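Side-chain contacts in glycerol dehydratase (Clostridium butyricum, PDB 1R9D), which probably dehydrates glycerol without vitamin B12, as a lyase of the glycyl-radical family related to pyruvate formate lyase: residues Q69-G74 and S259-C264; T10-I15 and K239-E244. All blocks are in the same frame, centred on the assembly; numbering follows the deposited sequence.

Contact 1: Q69-G74 and S259-C264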
loop_
_atom_site.group_PDB
_atom_site.type_symbol
_atom_site.label_atom_id
_atom_site.label_comp_id
_atom_site.label_asym_id
_atom_site.label_seq_id
_atom_site.Cartn_x
_atom_site.Cartn_y
_atom_site.Cartn_z
ATOM N N GLN A 69 -34.476 -25.827 19.559
ATOM C CA GLN A 69 -34.544 -27.021 18.718
ATOM C C GLN A 69 -33.492 -27.170 17.613
ATOM O O GLN A 69 -33.588 -28.075 16.788
ATOM C CB GLN A 69 -35.943 -27.142 18.102
ATOM C CG GLN A 69 -37.075 -27.249 19.121
ATOM C CD GLN A 69 -36.831 -28.339 20.155
ATOM O OE1 GLN A 69 -36.520 -29.483 19.812
ATOM N NE2 GLN A 69 -36.978 -27.988 21.432
ATOM N N GLU A 70 -32.490 -26.299 17.594
ATOM C CA GLU A 70 -31.447 -26.389 16.573
ATOM C C GLU A 70 -30.516 -27.584 16.772
ATOM O O GLU A 70 -30.179 -27.940 17.903
ATOM C CB GLU A 70 -30.602 -25.108 16.548
ATOM C CG GLU A 70 -31.185 -23.968 15.723
ATOM C CD GLU A 70 -30.235 -22.781 15.606
ATOM O OE1 GLU A 70 -30.387 -21.992 14.649
ATOM O OE2 GLU A 70 -29.344 -22.631 16.473
ATOM N N LEU A 71 -30.111 -28.206 15.665
ATOM C CA LEU A 71 -29.175 -29.324 15.702
ATOM C C LEU A 71 -27.829 -28.781 15.215
ATOM O O LEU A 71 -26.765 -29.226 15.648
ATOM C CB LEU A 71 -29.635 -30.466 14.790
ATOM C CG LEU A 71 -30.811 -31.339 15.240
ATOM C CD1 LEU A 71 -31.146 -32.345 14.152
ATOM C CD2 LEU A 71 -30.458 -32.060 16.533
ATOM N N ILE A 72 -27.896 -27.814 14.307
ATOM C CA ILE A 72 -26.707 -27.167 13.753
ATOM C C ILE A 72 -26.714 -25.752 14.319
ATOM O O ILE A 72 -27.660 -24.999 14.099
ATOM C CB ILE A 72 -26.771 -27.107 12.204
ATOM C CG1 ILE A 72 -26.729 -28.524 11.622
ATOM C CG2 ILE A 72 -25.623 -26.247 11.663
ATOM C CD1 ILE A 72 -25.414 -29.260 11.849
ATOM N N VAL A 73 -25.664 -25.384 15.046
ATOM C CA VAL A 73 -25.614 -24.065 15.662
ATOM C C VAL A 73 -24.646 -23.067 15.033
ATOM O O VAL A 73 -23.696 -23.447 14.352
ATOM C CB VAL A 73 -25.286 -24.182 17.174
ATOM C CG1 VAL A 73 -26.390 -24.955 17.882
ATOM C CG2 VAL A 73 -23.950 -24.880 17.368
ATOM N N GLY A 74 -24.904 -21.790 15.291
ATOM C CA GLY A 74 -24.086 -20.715 14.760
ATOM C C GLY A 74 -25.001 -19.662 14.166
ATOM O O GLY A 74 -25.527 -19.842 13.065
ATOM N N SER A 259 -17.356 -37.818 11.367
ATOM C CA SER A 259 -18.715 -38.284 11.110
ATOM C C SER A 259 -19.484 -37.259 10.278
ATOM O O SER A 259 -19.007 -36.145 10.058
ATOM C CB SER A 259 -19.445 -38.496 12.431
ATOM O OG SER A 259 -19.669 -37.253 13.069
ATOM N N PHE A 260 -20.682 -37.633 9.838
ATOM C CA PHE A 260 -21.502 -36.732 9.033
ATOM C C PHE A 260 -21.973 -35.515 9.829
ATOM O O PHE A 260 -21.954 -34.394 9.323
ATOM C CB PHE A 260 -22.713 -37.478 8.457
ATOM C CG PHE A 260 -23.454 -36.705 7.396
ATOM C CD1 PHE A 260 -22.856 -36.446 6.164
ATOM C CD2 PHE A 260 -24.737 -36.227 7.631
ATOM C CE1 PHE A 260 -23.528 -35.719 5.181
ATOM C CE2 PHE A 260 -25.423 -35.497 6.654
ATOM C CZ PHE A 260 -24.815 -35.243 5.425
ATOM N N TYR A 261 -22.391 -35.728 11.075
ATOM C CA TYR A 261 -22.859 -34.625 11.908
ATOM C C TYR A 261 -21.720 -33.613 12.064
ATOM O O TYR A 261 -21.931 -32.406 11.963
ATOM C CB TYR A 261 -23.289 -35.151 13.286
ATOM C CG TYR A 261 -24.225 -34.251 14.084
ATOM C CD1 TYR A 261 -24.277 -32.873 13.869
ATOM C CD2 TYR A 261 -25.012 -34.783 15.108
ATOM C CE1 TYR A 261 -25.085 -32.051 14.655
ATOM C CE2 TYR A 261 -25.816 -33.974 15.896
ATOM C CZ TYR A 261 -25.850 -32.613 15.670
ATOM O OH TYR A 261 -26.634 -31.817 16.474
ATOM N N GLU A 262 -20.513 -34.116 12.310
ATOM C CA GLU A 262 -19.342 -33.258 12.469
ATOM C C GLU A 262 -19.063 -32.472 11.188
ATOM O O GLU A 262 -18.723 -31.293 11.242
ATOM C CB GLU A 262 -18.112 -34.093 12.841
ATOM C CG GLU A 262 -18.147 -34.640 14.266
ATOM C CD GLU A 262 -17.027 -35.624 14.553
ATOM O OE1 GLU A 262 -16.948 -36.117 15.703
ATOM O OE2 GLU A 262 -16.228 -35.912 13.631
ATOM N N ALA A 263 -19.210 -33.128 10.040
ATOM C CA ALA A 263 -18.981 -32.466 8.756
ATOM C C ALA A 263 -20.012 -31.354 8.545
ATOM O O ALA A 263 -19.667 -30.254 8.108
ATOM C CB ALA A 263 -19.053 -33.483 7.620
ATOM N N CYS A 264 -21.274 -31.632 8.866
ATOM C CA CYS A 264 -22.335 -30.634 8.712
ATOM C C CYS A 264 -22.121 -29.413 9.601
ATOM O O CYS A 264 -22.328 -28.275 9.175
ATOM C CB CYS A 264 -23.709 -31.247 9.030
ATOM S SG CYS A 264 -24.342 -32.389 7.779
#
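L71 meets Y261 through its backbone: the phenol OH of Y261 donates to L71 O at 2.7 Å. The donor reaches the oxygen with a C=O...OH angle of 119° and a tilt of 25° from the carbonyl plane, while L71 O itself lies in the plane of the ring, at its edge. The side chain of L71 crosses that of Y261 at about a right angle, and L71 CD2 stands 3.8 Å from Y261 OH. Y261 can span the gap because its CG is anti to the backbone N (chi1 -160°), which carries the ring away from its helix toward the loop. That helix, 260-277, starts here with a capping box: E262 N donates weakly to S259 OG (3.3 Å), and S259 N returns a bond to E262 OE2 at 3.2 Å, meeting the carboxylate from above its plane. Further along the loop, I72 runs alongside Y261, pointing the other way. I72 CD1 lies 3.8 Å from C264 CB and 4.0 Å from Y261 CE1, oblique to the ring. I72 touches C313 and C264 touches I314, both of helix 304-317, and beyond I72 the carbonyl of V73 accepts from Q265 NE2.

Contact 2: T10-I15 and K239-E244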
loop_
_atom_site.group_PDB
_atom_site.type_symbol
_atom_site.label_atom_id
_atom_site.label_comp_id
_atom_site.label_asym_id
_atom_site.label_seq_id
_atom_site.Cartn_x
_atom_site.Cartn_y
_atom_site.Cartn_z
ATOM N N THR A 10 -39.304 -33.632 9.484
ATOM C CA THR A 10 -39.632 -33.735 10.906
ATOM C C THR A 10 -40.260 -32.450 11.431
ATOM O O THR A 10 -40.094 -31.376 10.850
ATOM C CB THR A 10 -38.379 -34.022 11.766
ATOM O OG1 THR A 10 -37.484 -32.906 11.696
ATOM C CG2 THR A 10 -37.666 -35.269 11.281
ATOM N N GLU A 11 -40.982 -32.562 12.542
ATOM C CA GLU A 11 -41.621 -31.405 13.148
ATOM C C GLU A 11 -40.568 -30.353 13.497
ATOM O O GLU A 11 -40.845 -29.157 13.470
ATOM C CB GLU A 11 -42.387 -31.829 14.406
ATOM C CG GLU A 11 -43.054 -30.688 15.153
ATOM C CD GLU A 11 -43.819 -29.749 14.239
ATOM O OE1 GLU A 11 -44.482 -30.233 13.296
ATOM O OE2 GLU A 11 -43.767 -28.521 14.473
ATOM N N ARG A 12 -39.362 -30.809 13.818
ATOM C CA ARG A 12 -38.268 -29.903 14.159
ATOM C C ARG A 12 -38.048 -28.909 13.023
ATOM O O ARG A 12 -37.897 -27.712 13.248
ATOM C CB ARG A 12 -36.970 -30.679 14.391
ATOM C CG ARG A 12 -35.809 -29.795 14.846
ATOM C CD ARG A 12 -34.462 -30.462 14.614
ATOM N NE ARG A 12 -34.345 -31.754 15.284
ATOM C CZ ARG A 12 -34.220 -31.914 16.600
ATOM N NH1 ARG A 12 -34.193 -30.859 17.403
ATOM N NH2 ARG A 12 -34.109 -33.135 17.110
ATOM N N ILE A 13 -38.029 -29.419 11.798
ATOM C CA ILE A 13 -37.819 -28.565 10.634
ATOM C C ILE A 13 -38.925 -27.520 10.512
ATOM O O ILE A 13 -38.660 -26.361 10.193
ATOM C CB ILE A 13 -37.740 -29.408 9.344
ATOM C CG1 ILE A 13 -36.628 -30.451 9.485
ATOM C CG2 ILE A 13 -37.483 -28.513 8.139
ATOM C CD1 ILE A 13 -35.286 -29.873 9.935
ATOM N N ASN A 14 -40.167 -27.915 10.779
ATOM C CA ASN A 14 -41.267 -26.962 10.697
ATOM C C ASN A 14 -41.097 -25.854 11.733
ATOM O O ASN A 14 -41.401 -24.691 11.467
ATOM C CB ASN A 14 -42.614 -27.662 10.903
ATOM C CG ASN A 14 -42.895 -28.706 9.840
ATOM O OD1 ASN A 14 -42.597 -28.503 8.661
ATOM N ND2 ASN A 14 -43.479 -29.827 10.247
ATOM N N ILE A 15 -40.608 -26.218 12.914
ATOM C CA ILE A 15 -40.395 -25.245 13.981
ATOM C C ILE A 15 -39.274 -24.267 13.625
ATOM O O ILE A 15 -39.410 -23.058 13.815
ATOM C CB ILE A 15 -40.046 -25.948 15.311
ATOM C CG1 ILE A 15 -41.245 -26.775 15.784
ATOM C CG2 ILE A 15 -39.665 -24.912 16.368
ATOM C CD1 ILE A 15 -40.962 -27.629 16.996
ATOM N N LYS A 239 -31.982 -32.323 26.111
ATOM C CA LYS A 239 -30.784 -32.192 26.927
ATOM C C LYS A 239 -29.657 -33.006 26.294
ATOM O O LYS A 239 -28.512 -32.557 26.235
ATOM C CB LYS A 239 -31.060 -32.684 28.354
ATOM C CG LYS A 239 -29.942 -32.397 29.334
ATOM C CD LYS A 239 -30.338 -32.806 30.749
ATOM C CE LYS A 239 -29.269 -32.404 31.749
ATOM N NZ LYS A 239 -29.636 -32.796 33.136
ATOM N N ALA A 240 -29.992 -34.199 25.807
ATOM C CA ALA A 240 -29.007 -35.065 25.171
ATOM C C ALA A 240 -28.523 -34.443 23.861
ATOM O O ALA A 240 -27.353 -34.574 23.496
ATOM C CB ALA A 240 -29.610 -36.437 24.904
ATOM N N GLU A 241 -29.430 -33.771 23.160
ATOM C CA GLU A 241 -29.093 -33.115 21.896
ATOM C C GLU A 241 -28.079 -32.000 22.140
ATOM O O GLU A 241 -27.060 -31.916 21.458
ATOM C CB GLU A 241 -30.354 -32.530 21.246
ATOM C CG GLU A 241 -31.212 -33.550 20.503
ATOM C CD GLU A 241 -32.569 -33.000 20.086
ATOM O OE1 GLU A 241 -32.718 -31.764 19.968
ATOM O OE2 GLU A 241 -33.491 -33.814 19.862
ATOM N N LEU A 242 -28.368 -31.146 23.117
ATOM C CA LEU A 242 -27.483 -30.034 23.448
ATOM C C LEU A 242 -26.109 -30.507 23.908
ATOM O O LEU A 242 -25.103 -29.848 23.646
ATOM C CB LEU A 242 -28.129 -29.159 24.520
ATOM C CG LEU A 242 -29.331 -28.364 24.010
ATOM C CD1 LEU A 242 -30.162 -27.856 25.171
ATOM C CD2 LEU A 242 -28.833 -27.216 23.147
ATOM N N ASN A 243 -26.062 -31.645 24.597
ATOM C CA ASN A 243 -24.787 -32.183 25.055
ATOM C C ASN A 243 -23.996 -32.734 23.880
ATOM O O ASN A 243 -22.766 -32.713 23.883
ATOM C CB ASN A 243 -24.993 -33.289 26.094
ATOM C CG ASN A 243 -25.158 -32.742 27.495
ATOM O OD1 ASN A 243 -24.393 -31.877 27.926
ATOM N ND2 ASN A 243 -26.151 -33.246 28.218
ATOM N N GLU A 244 -24.707 -33.235 22.875
ATOM C CA GLU A 244 -24.042 -33.776 21.700
ATOM C C GLU A 244 -23.481 -32.623 20.870
ATOM O O GLU A 244 -22.422 -32.745 20.256
ATOM C CB GLU A 244 -25.015 -34.610 20.861
ATOM C CG GLU A 244 -24.382 -35.197 19.607
ATOM C CD GLU A 244 -23.265 -36.183 19.910
ATOM O OE1 GLU A 244 -22.732 -36.167 21.042
ATOM O OE2 GLU A 244 -22.909 -36.973 19.009
#
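An end-on, two-nitrogen salt bridge between R12 and E241 links the first turn of helix 11-22 to the second turn of helix 236-252. R12 NH2 donates to E241 OE2 at 2.9 Å with an N-H...O angle of 165°, and R12 NH1 to E241 OE1 at 3.1 Å, less straight at 143°. The two groups are not coplanar: their planes are 69° apart. E241 OE2 lies in the guanidinium plane, at its edge, whereas OE1 is tilted from it; both oxygens are met from above the carboxylate plane. The side chains reach toward each other and bridge backbones whose nearest CA atoms, those of R12 and E241, are 12.4 Å apart. R12 leaves its helix with CG anti to the backbone N and bends at chi3 to turn its NH1/NH2 end to the acid.

R238 NH1 also binds E241 OE1, so the carboxylate is shared by two arginines, which probably helps to keep it ionised. R12 NE pairs with E309 OE2, which also accepts from T10 OG1 at the N-cap. Elsewhere on the two helices, I13 packs on D312, C313 and I316 of helix 304-317, and L242 on I229 and A230 of helix 197-230.

How the contacts relate
Contact 1 is buried and contact 2 lies at the surface, yet their centres are only 10 Å apart and the loop 69-74 joins them. In contact 1 a phenol holds a backbone carbonyl amid apolar packing; in contact 2 two charged side chains span a wider gap, and the area buried falls from 189 to 80 Å². They meet where Q69 O lies 2.9 Å from R12 NH1, a probable hydrogen bond, and where L71 CD1 packs 3.4 Å from R12 NE. Helices 236-252 and 260-277, which supply the second segments, follow each other in the chain, and helix 304-317 touches residues of both contacts.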